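Local coordinates for polysaccharide Lyase Family 6 (Bacteroides cellulosilyticus, PDB 6QPS), which is a calcium-binding alginate lyase specific for mannuronic acid, which probably cleaves its polysaccharide substrate by beta-elimination, at residues L92-E97 against D115-Q120; D153-G158 against Q182-A187; S279-G284 against K438-A443; C444-G449 against E458-I463. All coordinates share one frame; numbering follows the deposited sequence.

Contact 1 of 4, residues L92-E97 against D115-Q120; sequences LKIYGE and DMIDFQ
Leu92 and Lys93 pair in parallel with Ile117 and Asp118, joining neighbouring coils of the right-handed parallel beta-helix known for this lyase family. Three backbone bonds hold the register. Leu92 N donates to Met116 O at 2.9 Å and Asp118 N to Leu92 O, and Ile94 N to Asp118 O continues the ladder. Leu92 O is also met by water 1, which reaches Asp115 O as well. The contact is mostly buried.

The apolar side chains gather on the inner side. Leu92 and Ile117 lie side by side, with Leu92 CD2 at 4.0 Å from Ile117 CG2. Ile94 CD1 touches the same methyl, Ile117 CG2, at 3.9 Å. It also sits over one face of the Phe119 ring, 4.2 Å from the centroid and 17° off the normal, a CH-pi contact. Leu101 packs on Leu92 and Ile94. Phe106, Met132 and Ile137 pack on Ile117.

The polar side is carried by Lys93 and Asp118. The Lys93 chain bends towards its end (chi4 -69°) and curls round Gln120 O, which CB, CG and CD all approach within 4 Å. Lys93 NZ donates to both Gln120 O and Gly121 O, so two carbonyls and water 2 grip the ammonium group. Its salt bridge to Asp118 OD2 is long, 3.9 Å, and water 2 spans the pair. The main partner of Asp118 is Arg160, at OD1. Lys93 NZ meets Gln120 O at 2.9 Å, from 46° above the carbonyl plane.

Contact 2 of 4, residues D153-G158 against Q182-A187; sequences DEYWVG and QVWLSA
The indole of Trp184 receives Gly158 CA at its edge, in the ring plane and 3.7 Å from Trp184 NE1. Gln182 CG covers one face of the indole, 3.4 Å above the plane and towards the rim. Arg160 adds a cation-pi contact, and the His219 ring also meets the indole. Tyr155 approaches obliquely, its CD2 at 4.0 Å from Trp184 CZ2, with the ring planes 31° apart.

Gln182 runs beside the Tyr155 ring, its CB 3.8 Å from Tyr155 CD2. The chain bends at chi2 (75°), which brings NE2 back to Val183 O at 3.0 Å. Gln182 OE1 and Tyr155 OH both accept from Arg216 NH1, and Gln182 NE2 also reaches Gly218 O. With an alanine in place of Gln182, Arg216 NH1 would probably lose one of its two acceptors here, and Val183 O and Gly218 O would lose the NE2 donor.

Gln182 N to Val157 O, 2.9 Å, ties the coils of the beta-helix in parallel. The side chains of Tyr155 and Glu213, a calcium ligand, lie about 6 Å apart. The tyrosine hydroxyl and the glutamine carbonyl share one arginine nitrogen, which probably helps to fix the orientation of Arg216.

Contact 3 of 4, residues S279-G284 against K438-A443; sequences SNTFIG and KERIDA
Arg440 and Thr281 form the tight part of this contact. The extended side chain of Arg440 crosses Thr281 obliquely and lays its length against the hydroxyl. Arg440 CD comes within 3.3 Å of Thr281 OG1. Arg440 NH1 then donates to Thr281 OG1 at 3.1 Å and 170°, with the oxygen at the edge of the guanidinium and nearly in its plane. The Thr281 hydroxyl lies opposite its own carbonyl carbon (chi1 -53°), which turns OG1 to the arginine. The other nitrogens of Arg440 are held too, NE by Glu436 in a salt bridge and NH2 by Asp304 O. A leucine in place of Arg440 would probably leave Glu436 without its charged mate and the Thr281 hydroxyl without this donor.

Further along the strand the packing is thinner. Ile283 and Ile441 meet tip to tip, Ile283 CG1 at 4.1 Å from Ile441 CD1, and Leu259 of the neighbouring strand 254-261 packs on Ile283.

The far side of the helix is looser and faces solvent. There Lys438 NZ bonds Asp442 OD2 at 2.9 Å, one turn along, on the syn lone pair. Asp442 OD1 also pairs with Arg467. This bridge lies within the helix and does not touch the strand.

Helix 433-445, near the C-terminus, lies against the outside of the parallel beta-helix. Arg440 and Ile441 meet the strand, Lys438 and Glu439 are exposed, and the contact joins a solenoid strand to its covering helix.

Contact 4 of 4, residues C444-G449 against E458-I463; sequences CIFTVG and ENVNHI
Val460 meets Ile445 and Val448 from a helical turn whose shortest backbone bond runs from His462 N to Glu458 O, 2.9 Å. Across the contact the chemistry is apolar. Ile445 O is approached by both methyls of Val460, CG1 at 3.5 Å.

Val460 carries most of the contact. Its CG1 faces Ile445, 4.2 Å from Ile445 CB, while its CG2 turns to Val448 and stops 3.8 Å from Val448 CG1. The two valines slide past each other in opposite directions. Chi1 of Val460 is 164°, which sets CG1 opposite the backbone N and splits the two methyls between these neighbours. One turn on, Ile463 CG2 sits 4.0 Å from Ile445 CG2, the two side chains again passing in opposite directions.

Ile445 has CG1 wedged between its backbone N and carbonyl carbon (chi1 68°). This points CG1 over the centre of the Phe446 ring, 3.6 Å above its plane, and leaves CG2 for Ile463. Phe446 itself is exposed and lies at the margin of the contact, its CD2 only grazing Val460 CG1 at 4.5 Å.

The contact closes a helical hairpin. The end of helix 433-445 leads into the loop at Val448 and Gly449, and helix 454-465 returns against it. Both pack on the beta-helix. Phe200 lies under Val448, Val460 and Ile463, Leu259 under Ile445, and Val235 and Phe237 under Ile463. Gly449 bonds its backbone to His198, beside strand 200-201.

Overall arrangement
Contacts 1 and 2 are neighbours in the beta-helix. Strand 115-118 of contact 1 pairs with strand 155-159 of contact 2, and their centres are 11 Å apart. Contact 1 has three parallel backbone bonds, contact 2 one. Contact 1 packs aliphatic groups inward, while contact 2 builds an aromatic and amide cluster near the calcium site. Contacts 3 and 4 share helix 433-445, lie 12 Å apart between centres, and touch through Ile441 and Ile463. All four are largely buried, contacts 1 and 2 within the coils, contacts 3 and 4 under helical segments whose outer residues, such as Lys438, Glu439 and Phe446, are exposed. Contact 3 relies on one arginine, contact 4 on methyl packing.

Contact 1 of 4, residues L92-E97 against D115-Q120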
loop_
_atom_site.group_PDB
_atom_site.type_symbol
_atom_site.label_atom_id
_atom_site.label_comp_id
_atom_site.label_asym_id
_atom_site.label_seq_id
_atom_site.Cartn_x
_atom_site.Cartn_y
_atom_site.Cartn_z
ATOM N N LEU A 92 11.616 14.485 -11.895
ATOM C CA LEU A 92 12.846 13.825 -11.481
ATOM C C LEU A 92 12.831 12.384 -11.965
ATOM O O LEU A 92 11.868 11.651 -11.707
ATOM C CB LEU A 92 12.971 13.876 -9.962
ATOM C CG LEU A 92 14.007 12.979 -9.287
ATOM C CD1 LEU A 92 15.401 13.320 -9.804
ATOM C CD2 LEU A 92 13.923 13.105 -7.768
ATOM N N LYS A 93 13.888 11.985 -12.676
ATOM C CA LYS A 93 14.065 10.621 -13.153
ATOM C C LYS A 93 15.356 10.089 -12.551
ATOM O O LYS A 93 16.387 10.779 -12.599
ATOM C CB LYS A 93 14.135 10.594 -14.676
ATOM C CG LYS A 93 12.819 10.963 -15.353
ATOM C CD LYS A 93 12.943 10.913 -16.866
ATOM C CE LYS A 93 11.627 10.511 -17.531
ATOM N NZ LYS A 93 11.277 9.078 -17.244
ATOM N N ILE A 94 15.298 8.874 -12.010
ATOM C CA ILE A 94 16.401 8.203 -11.319
ATOM C C ILE A 94 16.672 6.904 -12.072
ATOM O O ILE A 94 15.765 6.080 -12.229
ATOM C CB ILE A 94 16.019 7.902 -9.856
ATOM C CG1 ILE A 94 15.642 9.175 -9.081
ATOM C CG2 ILE A 94 17.149 7.153 -9.140
ATOM C CD1 ILE A 94 14.776 8.903 -7.847
ATOM N N TYR A 95 17.906 6.703 -12.531
ATOM C CA TYR A 95 18.212 5.512 -13.313
ATOM C C TYR A 95 19.705 5.263 -13.208
ATOM O O TYR A 95 20.497 6.201 -13.212
ATOM C CB TYR A 95 17.748 5.642 -14.779
ATOM C CG TYR A 95 18.171 6.918 -15.493
ATOM C CD1 TYR A 95 17.456 8.095 -15.320
ATOM C CD2 TYR A 95 19.272 6.951 -16.337
ATOM C CE1 TYR A 95 17.823 9.249 -15.949
ATOM C CE2 TYR A 95 19.648 8.120 -16.975
ATOM C CZ TYR A 95 18.922 9.272 -16.763
ATOM O OH TYR A 95 19.283 10.441 -17.384
ATOM N N GLY A 96 20.084 3.990 -13.170
ATOM C CA GLY A 96 21.445 3.613 -12.838
ATOM C C GLY A 96 21.433 2.598 -11.714
ATOM O O GLY A 96 20.439 1.887 -11.558
ATOM N N GLU A 97 22.513 2.512 -10.940
ATOM C CA GLU A 97 22.608 1.534 -9.869
ATOM C C GLU A 97 23.121 2.190 -8.594
ATOM O O GLU A 97 23.946 3.107 -8.633
ATOM C CB GLU A 97 23.595 0.407 -10.213
ATOM C CG GLU A 97 23.312 -0.385 -11.465
ATOM C CD GLU A 97 24.548 -1.120 -11.939
ATOM O OE1 GLU A 97 25.149 -1.877 -11.139
ATOM O OE2 GLU A 97 24.927 -0.920 -13.106
ATOM N N ASP A 115 4.153 12.294 -13.787
ATOM C CA ASP A 115 4.969 11.573 -12.809
ATOM C C ASP A 115 5.992 12.513 -12.188
ATOM O O ASP A 115 6.893 13.001 -12.876
ATOM C CB ASP A 115 5.659 10.372 -13.476
ATOM C CG ASP A 115 4.684 9.502 -14.234
ATOM O OD1 ASP A 115 3.754 8.989 -13.588
ATOM O OD2 ASP A 115 4.826 9.369 -15.474
ATOM N N MET A 116 5.888 12.741 -10.879
ATOM C CA MET A 116 6.793 13.684 -10.232
ATOM C C MET A 116 8.191 13.094 -10.067
ATOM O O MET A 116 9.183 13.719 -10.464
ATOM C CB MET A 116 6.231 14.144 -8.891
ATOM C CG MET A 116 6.986 15.337 -8.316
ATOM S SD MET A 116 6.271 16.017 -6.794
ATOM C CE MET A 116 6.765 14.771 -5.610
ATOM N N ILE A 117 8.286 11.902 -9.470
ATOM C CA ILE A 117 9.543 11.180 -9.233
ATOM C C ILE A 117 9.373 9.777 -9.825
ATOM O O ILE A 117 8.435 9.053 -9.456
ATOM C CB ILE A 117 9.881 11.078 -7.733
ATOM C CG1 ILE A 117 9.972 12.466 -7.094
ATOM C CG2 ILE A 117 11.165 10.267 -7.520
ATOM C CD1 ILE A 117 10.156 12.423 -5.565
ATOM N N ASP A 118 10.280 9.382 -10.724
ATOM C CA ASP A 118 10.167 8.134 -11.485
ATOM C C ASP A 118 11.530 7.449 -11.512
ATOM O O ASP A 118 12.559 8.107 -11.698
ATOM C CB ASP A 118 9.667 8.438 -12.908
ATOM C CG ASP A 118 9.035 7.250 -13.607
ATOM O OD1 ASP A 118 8.927 6.147 -13.027
ATOM O OD2 ASP A 118 8.655 7.446 -14.783
ATOM N N PHE A 119 11.518 6.129 -11.362
ATOM C CA PHE A 119 12.730 5.298 -11.301
ATOM C C PHE A 119 13.102 4.702 -12.673
ATOM O O PHE A 119 13.589 3.562 -12.776
ATOM C CB PHE A 119 12.569 4.214 -10.226
ATOM C CG PHE A 119 12.794 4.709 -8.790
ATOM C CD1 PHE A 119 11.890 5.568 -8.169
ATOM C CD2 PHE A 119 13.894 4.294 -8.046
ATOM C CE1 PHE A 119 12.104 6.012 -6.858
ATOM C CE2 PHE A 119 14.086 4.738 -6.718
ATOM C CZ PHE A 119 13.192 5.611 -6.152
ATOM N N GLN A 120 12.921 5.499 -13.724
ATOM C CA GLN A 120 13.270 5.143 -15.089
ATOM C C GLN A 120 13.683 6.414 -15.820
ATOM O O GLN A 120 13.113 7.490 -15.590
ATOM C CB GLN A 120 12.051 4.510 -15.789
ATOM C CG GLN A 120 12.219 4.177 -17.254
ATOM C CD GLN A 120 10.963 3.592 -17.868
ATOM O OE1 GLN A 120 10.956 2.454 -18.311
ATOM N NE2 GLN A 120 9.908 4.393 -17.934
HETATM O O HOH W 1 9.460 11.914 -13.292
HETATM O O HOH W 2 9.067 10.187 -15.583
#

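Contact 2 of 4, residues D153-G158 against Q182-A187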
loop_
_atom_site.group_PDB
_atom_site.type_symbol
_atom_site.label_atom_id
_atom_site.label_comp_id
_atom_site.label_asym_id
_atom_site.label_seq_id
_atom_site.Cartn_x
_atom_site.Cartn_y
_atom_site.Cartn_z
ATOM N N ASP A 153 -4.354 14.532 -13.028
ATOM C CA ASP A 153 -3.798 13.303 -12.482
ATOM C C ASP A 153 -2.291 13.443 -12.401
ATOM O O ASP A 153 -1.642 13.814 -13.385
ATOM C CB ASP A 153 -4.135 12.155 -13.438
ATOM C CG ASP A 153 -4.445 10.865 -12.734
ATOM O OD1 ASP A 153 -4.450 10.834 -11.488
ATOM O OD2 ASP A 153 -4.694 9.870 -13.448
ATOM N N GLU A 154 -1.731 13.135 -11.241
ATOM C CA GLU A 154 -0.278 13.097 -11.112
ATOM C C GLU A 154 0.102 12.073 -10.049
ATOM O O GLU A 154 -0.600 11.927 -9.044
ATOM C CB GLU A 154 0.357 14.471 -10.803
ATOM C CG GLU A 154 -0.108 15.123 -9.508
ATOM C CD GLU A 154 0.317 16.586 -9.359
ATOM O OE1 GLU A 154 1.027 17.134 -10.244
ATOM O OE2 GLU A 154 -0.069 17.189 -8.337
ATOM N N TYR A 155 1.180 11.331 -10.299
ATOM C CA TYR A 155 1.633 10.288 -9.391
ATOM C C TYR A 155 2.907 10.762 -8.707
ATOM O O TYR A 155 3.820 11.262 -9.373
ATOM C CB TYR A 155 1.938 8.983 -10.153
ATOM C CG TYR A 155 0.769 8.198 -10.719
ATOM C CD1 TYR A 155 -0.503 8.735 -10.841
ATOM C CD2 TYR A 155 0.963 6.886 -11.137
ATOM C CE1 TYR A 155 -1.560 7.981 -11.354
ATOM C CE2 TYR A 155 -0.057 6.143 -11.648
ATOM C CZ TYR A 155 -1.322 6.677 -11.786
ATOM O OH TYR A 155 -2.346 5.931 -12.332
ATOM N N TRP A 156 3.030 10.548 -7.395
ATOM C CA TRP A 156 4.190 11.080 -6.676
ATOM C C TRP A 156 5.467 10.278 -6.951
ATOM O O TRP A 156 6.481 10.842 -7.375
ATOM C CB TRP A 156 3.893 11.207 -5.178
ATOM C CG TRP A 156 3.097 12.469 -4.854
ATOM C CD1 TRP A 156 2.678 13.434 -5.741
ATOM C CD2 TRP A 156 2.634 12.886 -3.563
ATOM N NE1 TRP A 156 1.964 14.401 -5.078
ATOM C CE2 TRP A 156 1.958 14.103 -3.738
ATOM C CE3 TRP A 156 2.725 12.345 -2.279
ATOM C CZ2 TRP A 156 1.379 14.787 -2.674
ATOM C CZ3 TRP A 156 2.179 13.052 -1.216
ATOM C CH2 TRP A 156 1.515 14.246 -1.422
ATOM N N VAL A 157 5.428 8.967 -6.718
ATOM C CA VAL A 157 6.586 8.085 -6.869
ATOM C C VAL A 157 6.212 6.888 -7.743
ATOM O O VAL A 157 5.222 6.197 -7.478
ATOM C CB VAL A 157 7.107 7.601 -5.502
ATOM C CG1 VAL A 157 8.339 6.716 -5.678
ATOM C CG2 VAL A 157 7.406 8.765 -4.593
ATOM N N GLY A 158 6.995 6.669 -8.801
ATOM C CA GLY A 158 6.836 5.504 -9.650
ATOM C C GLY A 158 8.028 4.567 -9.550
ATOM O O GLY A 158 9.145 4.912 -9.958
ATOM N N GLN A 182 3.126 4.162 -7.117
ATOM C CA GLN A 182 2.804 3.151 -8.115
ATOM C C GLN A 182 4.006 2.250 -8.371
ATOM O O GLN A 182 5.119 2.739 -8.619
ATOM C CB GLN A 182 2.437 3.828 -9.433
ATOM C CG GLN A 182 2.255 2.884 -10.624
ATOM C CD GLN A 182 0.951 2.107 -10.554
ATOM O OE1 GLN A 182 -0.120 2.679 -10.390
ATOM N NE2 GLN A 182 1.039 0.784 -10.700
ATOM N N VAL A 183 3.776 0.943 -8.345
ATOM C CA VAL A 183 4.750 -0.042 -8.812
ATOM C C VAL A 183 4.393 -0.359 -10.266
ATOM O O VAL A 183 3.376 -1.014 -10.538
ATOM C CB VAL A 183 4.762 -1.292 -7.917
ATOM C CG1 VAL A 183 5.840 -2.256 -8.414
ATOM C CG2 VAL A 183 5.009 -0.911 -6.454
ATOM N N TRP A 184 5.224 0.105 -11.196
ATOM C CA TRP A 184 4.993 -0.100 -12.616
ATOM C C TRP A 184 5.622 -1.399 -13.074
ATOM O O TRP A 184 6.808 -1.635 -12.831
ATOM C CB TRP A 184 5.672 1.005 -13.410
ATOM C CG TRP A 184 5.073 2.381 -13.254
ATOM C CD1 TRP A 184 5.440 3.333 -12.353
ATOM C CD2 TRP A 184 4.038 2.969 -14.061
ATOM N NE1 TRP A 184 4.692 4.480 -12.534
ATOM C CE2 TRP A 184 3.835 4.285 -13.583
ATOM C CE3 TRP A 184 3.267 2.518 -15.137
ATOM C CZ2 TRP A 184 2.886 5.140 -14.136
ATOM C CZ3 TRP A 184 2.340 3.378 -15.691
ATOM C CH2 TRP A 184 2.144 4.665 -15.174
ATOM N N LEU A 185 4.836 -2.231 -13.748
ATOM C CA LEU A 185 5.304 -3.484 -14.306
ATOM C C LEU A 185 5.131 -3.479 -15.819
ATOM O O LEU A 185 4.191 -2.885 -16.366
ATOM C CB LEU A 185 4.509 -4.656 -13.754
ATOM C CG LEU A 185 4.279 -4.687 -12.252
ATOM C CD1 LEU A 185 3.342 -5.855 -11.900
ATOM C CD2 LEU A 185 5.552 -4.799 -11.454
ATOM N N SER A 186 6.046 -4.141 -16.508
ATOM C CA SER A 186 5.886 -4.367 -17.934
ATOM C C SER A 186 6.207 -5.818 -18.237
ATOM O O SER A 186 6.793 -6.519 -17.410
ATOM C CB SER A 186 6.839 -3.491 -18.746
ATOM O OG SER A 186 8.178 -3.879 -18.511
ATOM N N ALA A 187 5.892 -6.243 -19.469
ATOM C CA ALA A 187 6.067 -7.638 -19.839
ATOM C C ALA A 187 7.510 -8.075 -19.655
ATOM O O ALA A 187 7.770 -9.229 -19.297
ATOM C CB ALA A 187 5.621 -7.854 -21.288
#

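Contact 3 of 4, residues S279-G284 against K438-A443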
loop_
_atom_site.group_PDB
_atom_site.type_symbol
_atom_site.label_atom_id
_atom_site.label_comp_id
_atom_site.label_asym_id
_atom_site.label_seq_id
_atom_site.Cartn_x
_atom_site.Cartn_y
_atom_site.Cartn_z
ATOM N N SER A 279 -0.111 -10.770 9.285
ATOM C CA SER A 279 0.117 -10.035 10.533
ATOM C C SER A 279 -0.111 -8.540 10.406
ATOM O O SER A 279 0.514 -7.762 11.128
ATOM C CB SER A 279 1.505 -10.300 11.130
ATOM O OG SER A 279 1.755 -11.699 11.300
ATOM N N ASN A 280 -1.014 -8.123 9.519
ATOM C CA ASN A 280 -1.414 -6.720 9.449
ATOM C C ASN A 280 -2.449 -6.418 10.526
ATOM O O ASN A 280 -3.108 -7.320 11.042
ATOM C CB ASN A 280 -1.981 -6.403 8.064
ATOM C CG ASN A 280 -0.957 -6.640 6.960
ATOM O OD1 ASN A 280 -0.078 -5.820 6.715
ATOM N ND2 ASN A 280 -1.031 -7.795 6.317
ATOM N N THR A 281 -2.599 -5.124 10.852
ATOM C CA THR A 281 -3.488 -4.662 11.909
ATOM C C THR A 281 -4.291 -3.471 11.397
ATOM O O THR A 281 -3.728 -2.548 10.793
ATOM C CB THR A 281 -2.662 -4.260 13.139
ATOM O OG1 THR A 281 -1.786 -5.332 13.516
ATOM C CG2 THR A 281 -3.566 -3.925 14.336
ATOM N N PHE A 282 -5.597 -3.500 11.661
ATOM C CA PHE A 282 -6.519 -2.455 11.221
ATOM C C PHE A 282 -7.247 -1.927 12.448
ATOM O O PHE A 282 -7.913 -2.688 13.153
ATOM C CB PHE A 282 -7.536 -2.960 10.190
ATOM C CG PHE A 282 -6.945 -3.588 8.940
ATOM C CD1 PHE A 282 -6.342 -4.835 8.980
ATOM C CD2 PHE A 282 -7.103 -2.962 7.711
ATOM C CE1 PHE A 282 -5.854 -5.428 7.818
ATOM C CE2 PHE A 282 -6.612 -3.535 6.550
ATOM C CZ PHE A 282 -5.987 -4.773 6.605
ATOM N N ILE A 283 -7.128 -0.617 12.701
ATOM C CA ILE A 283 -7.772 0.052 13.836
ATOM C C ILE A 283 -8.705 1.116 13.251
ATOM O O ILE A 283 -8.264 2.218 12.922
ATOM C CB ILE A 283 -6.736 0.672 14.781
ATOM C CG1 ILE A 283 -5.738 -0.388 15.282
ATOM C CG2 ILE A 283 -7.420 1.420 15.948
ATOM C CD1 ILE A 283 -6.293 -1.442 16.209
ATOM N N GLY A 284 -9.988 0.801 13.100
ATOM C CA GLY A 284 -10.860 1.688 12.347
ATOM C C GLY A 284 -11.557 2.767 13.156
ATOM O O GLY A 284 -12.029 3.748 12.587
ATOM N N LYS A 438 -1.815 -3.592 21.618
ATOM C CA LYS A 438 -0.709 -2.741 22.027
ATOM C C LYS A 438 0.607 -3.240 21.448
ATOM O O LYS A 438 1.411 -2.439 20.956
ATOM C CB LYS A 438 -0.622 -2.641 23.550
ATOM C CG LYS A 438 0.585 -1.822 24.007
ATOM C CD LYS A 438 0.521 -1.420 25.475
ATOM C CE LYS A 438 1.746 -0.557 25.848
ATOM N NZ LYS A 438 2.047 0.558 24.880
ATOM N N GLU A 439 0.849 -4.555 21.488
ATOM C CA GLU A 439 2.086 -5.084 20.920
ATOM C C GLU A 439 2.189 -4.771 19.431
ATOM O O GLU A 439 3.253 -4.381 18.940
ATOM C CB GLU A 439 2.172 -6.596 21.143
ATOM C CG GLU A 439 2.428 -6.987 22.594
ATOM C CD GLU A 439 2.295 -8.483 22.836
ATOM O OE1 GLU A 439 2.097 -9.243 21.862
ATOM O OE2 GLU A 439 2.376 -8.896 24.013
ATOM N N ARG A 440 1.092 -4.951 18.695
ATOM C CA ARG A 440 1.104 -4.726 17.249
ATOM C C ARG A 440 1.344 -3.258 16.915
ATOM O O ARG A 440 2.160 -2.937 16.046
ATOM C CB ARG A 440 -0.219 -5.197 16.649
ATOM C CG ARG A 440 -0.390 -6.703 16.613
ATOM C CD ARG A 440 -1.838 -7.068 16.291
ATOM N NE ARG A 440 -1.998 -8.506 16.121
ATOM C CZ ARG A 440 -1.992 -9.127 14.941
ATOM N NH1 ARG A 440 -1.866 -8.458 13.794
ATOM N NH2 ARG A 440 -2.127 -10.451 14.908
ATOM N N ILE A 441 0.652 -2.349 17.603
ATOM C CA ILE A 441 0.831 -0.923 17.350
ATOM C C ILE A 441 2.225 -0.468 17.780
ATOM O O ILE A 441 2.929 0.221 17.030
ATOM C CB ILE A 441 -0.282 -0.128 18.049
ATOM C CG1 ILE A 441 -1.620 -0.368 17.351
ATOM C CG2 ILE A 441 0.051 1.354 18.042
ATOM C CD1 ILE A 441 -2.833 0.084 18.180
ATOM N N ASP A 442 2.657 -0.865 18.979
ATOM C CA ASP A 442 4.001 -0.513 19.433
ATOM C C ASP A 442 5.049 -0.935 18.407
ATOM O O ASP A 442 5.993 -0.186 18.121
ATOM C CB ASP A 442 4.299 -1.182 20.775
ATOM C CG ASP A 442 3.604 -0.503 21.961
ATOM O OD1 ASP A 442 2.883 0.496 21.754
ATOM O OD2 ASP A 442 3.795 -0.993 23.093
ATOM N N ALA A 443 4.909 -2.137 17.840
ATOM C CA ALA A 443 5.924 -2.606 16.900
ATOM C C ALA A 443 5.948 -1.782 15.618
ATOM O O ALA A 443 6.993 -1.706 14.960
ATOM C CB ALA A 443 5.698 -4.083 16.558
#

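Contact 4 of 4, residues C444-G449 against E458-I463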
loop_
_atom_site.group_PDB
_atom_site.type_symbol
_atom_site.label_atom_id
_atom_site.label_comp_id
_atom_site.label_asym_id
_atom_site.label_seq_id
_atom_site.Cartn_x
_atom_site.Cartn_y
_atom_site.Cartn_z
ATOM N N CYS A 444 4.817 -1.205 15.214
ATOM C CA CYS A 444 4.774 -0.493 13.942
ATOM C C CYS A 444 5.118 0.991 14.050
ATOM O O CYS A 444 5.675 1.555 13.095
ATOM C CB CYS A 444 3.415 -0.620 13.242
ATOM S SG CYS A 444 3.445 -0.327 11.456
ATOM N N ILE A 445 4.820 1.666 15.164
ATOM C CA ILE A 445 4.884 3.125 15.125
ATOM C C ILE A 445 6.189 3.746 15.609
ATOM O O ILE A 445 6.438 4.926 15.332
ATOM C CB ILE A 445 3.694 3.792 15.846
ATOM C CG1 ILE A 445 3.751 3.552 17.361
ATOM C CG2 ILE A 445 2.387 3.338 15.239
ATOM C CD1 ILE A 445 2.694 4.343 18.158
ATOM N N PHE A 446 7.013 3.026 16.325
ATOM C CA PHE A 446 8.134 3.722 16.932
ATOM C C PHE A 446 9.399 3.664 16.098
ATOM O O PHE A 446 10.384 4.296 16.484
ATOM C CB PHE A 446 8.338 3.255 18.363
ATOM C CG PHE A 446 7.176 3.584 19.255
ATOM C CD1 PHE A 446 6.465 2.573 19.879
ATOM C CD2 PHE A 446 6.790 4.906 19.458
ATOM C CE1 PHE A 446 5.406 2.871 20.705
ATOM C CE2 PHE A 446 5.718 5.207 20.264
ATOM C CZ PHE A 446 5.026 4.190 20.896
ATOM N N THR A 447 9.359 3.011 14.931
ATOM C CA THR A 447 10.472 2.956 13.997
ATOM C C THR A 447 10.087 3.456 12.601
ATOM O O THR A 447 10.806 3.196 11.629
ATOM C CB THR A 447 10.934 1.494 13.954
ATOM O OG1 THR A 447 11.884 1.327 12.911
ATOM C CG2 THR A 447 9.707 0.557 13.778
ATOM N N VAL A 448 8.975 4.160 12.476
ATOM C CA VAL A 448 8.412 4.554 11.186
ATOM C C VAL A 448 8.771 5.999 10.884
ATOM O O VAL A 448 8.743 6.859 11.770
ATOM C CB VAL A 448 6.878 4.360 11.207
ATOM C CG1 VAL A 448 6.191 5.381 12.078
ATOM C CG2 VAL A 448 6.320 4.395 9.802
ATOM N N GLY A 449 9.066 6.278 9.612
ATOM C CA GLY A 449 9.164 7.631 9.125
ATOM C C GLY A 449 10.470 8.336 9.409
ATOM O O GLY A 449 11.362 7.801 10.066
ATOM N N GLU A 458 4.248 14.196 15.426
ATOM C CA GLU A 458 2.923 14.532 15.929
ATOM C C GLU A 458 1.911 13.439 15.585
ATOM O O GLU A 458 1.103 13.041 16.439
ATOM C CB GLU A 458 2.481 15.891 15.365
ATOM C CG GLU A 458 3.284 17.071 15.885
ATOM C CD GLU A 458 3.050 18.363 15.114
ATOM O OE1 GLU A 458 2.306 18.354 14.112
ATOM O OE2 GLU A 458 3.640 19.390 15.522
ATOM N N ASN A 459 1.923 12.955 14.335
ATOM C CA ASN A 459 0.959 11.926 13.928
ATOM C C ASN A 459 1.215 10.601 14.660
ATOM O O ASN A 459 0.270 9.880 15.013
ATOM C CB ASN A 459 1.018 11.627 12.414
ATOM C CG ASN A 459 0.541 12.766 11.511
ATOM O OD1 ASN A 459 0.745 12.703 10.277
ATOM N ND2 ASN A 459 -0.092 13.776 12.080
ATOM N N VAL A 460 2.484 10.243 14.857
ATOM C CA VAL A 460 2.823 9.040 15.621
ATOM C C VAL A 460 2.357 9.186 17.060
ATOM O O VAL A 460 1.788 8.253 17.641
ATOM C CB VAL A 460 4.335 8.750 15.535
ATOM C CG1 VAL A 460 4.769 7.757 16.636
ATOM C CG2 VAL A 460 4.713 8.233 14.136
ATOM N N ASN A 461 2.566 10.366 17.655
ATOM C CA ASN A 461 2.102 10.589 19.022
ATOM C C ASN A 461 0.580 10.498 19.119
ATOM O O ASN A 461 0.042 10.003 20.117
ATOM C CB ASN A 461 2.560 11.951 19.528
ATOM C CG ASN A 461 2.068 12.232 20.928
ATOM O OD1 ASN A 461 1.188 13.076 21.143
ATOM N ND2 ASN A 461 2.603 11.506 21.886
ATOM N N HIS A 462 -0.131 10.945 18.073
ATOM C CA HIS A 462 -1.581 10.789 18.061
ATOM C C HIS A 462 -1.980 9.317 18.145
ATOM O O HIS A 462 -2.827 8.937 18.963
ATOM C CB HIS A 462 -2.226 11.435 16.835
ATOM C CG HIS A 462 -3.720 11.385 16.907
ATOM N ND1 HIS A 462 -4.475 12.396 17.459
ATOM C CD2 HIS A 462 -4.589 10.396 16.592
ATOM C CE1 HIS A 462 -5.747 12.038 17.463
ATOM N NE2 HIS A 462 -5.846 10.839 16.919
ATOM N N ILE A 463 -1.396 8.473 17.293
ATOM C CA ILE A 463 -1.714 7.041 17.339
ATOM C C ILE A 463 -1.394 6.494 18.726
ATOM O O ILE A 463 -2.210 5.805 19.347
ATOM C CB ILE A 463 -0.955 6.267 16.244
ATOM C CG1 ILE A 463 -1.397 6.705 14.846
ATOM C CG2 ILE A 463 -1.164 4.759 16.414
ATOM C CD1 ILE A 463 -0.524 6.143 13.695
#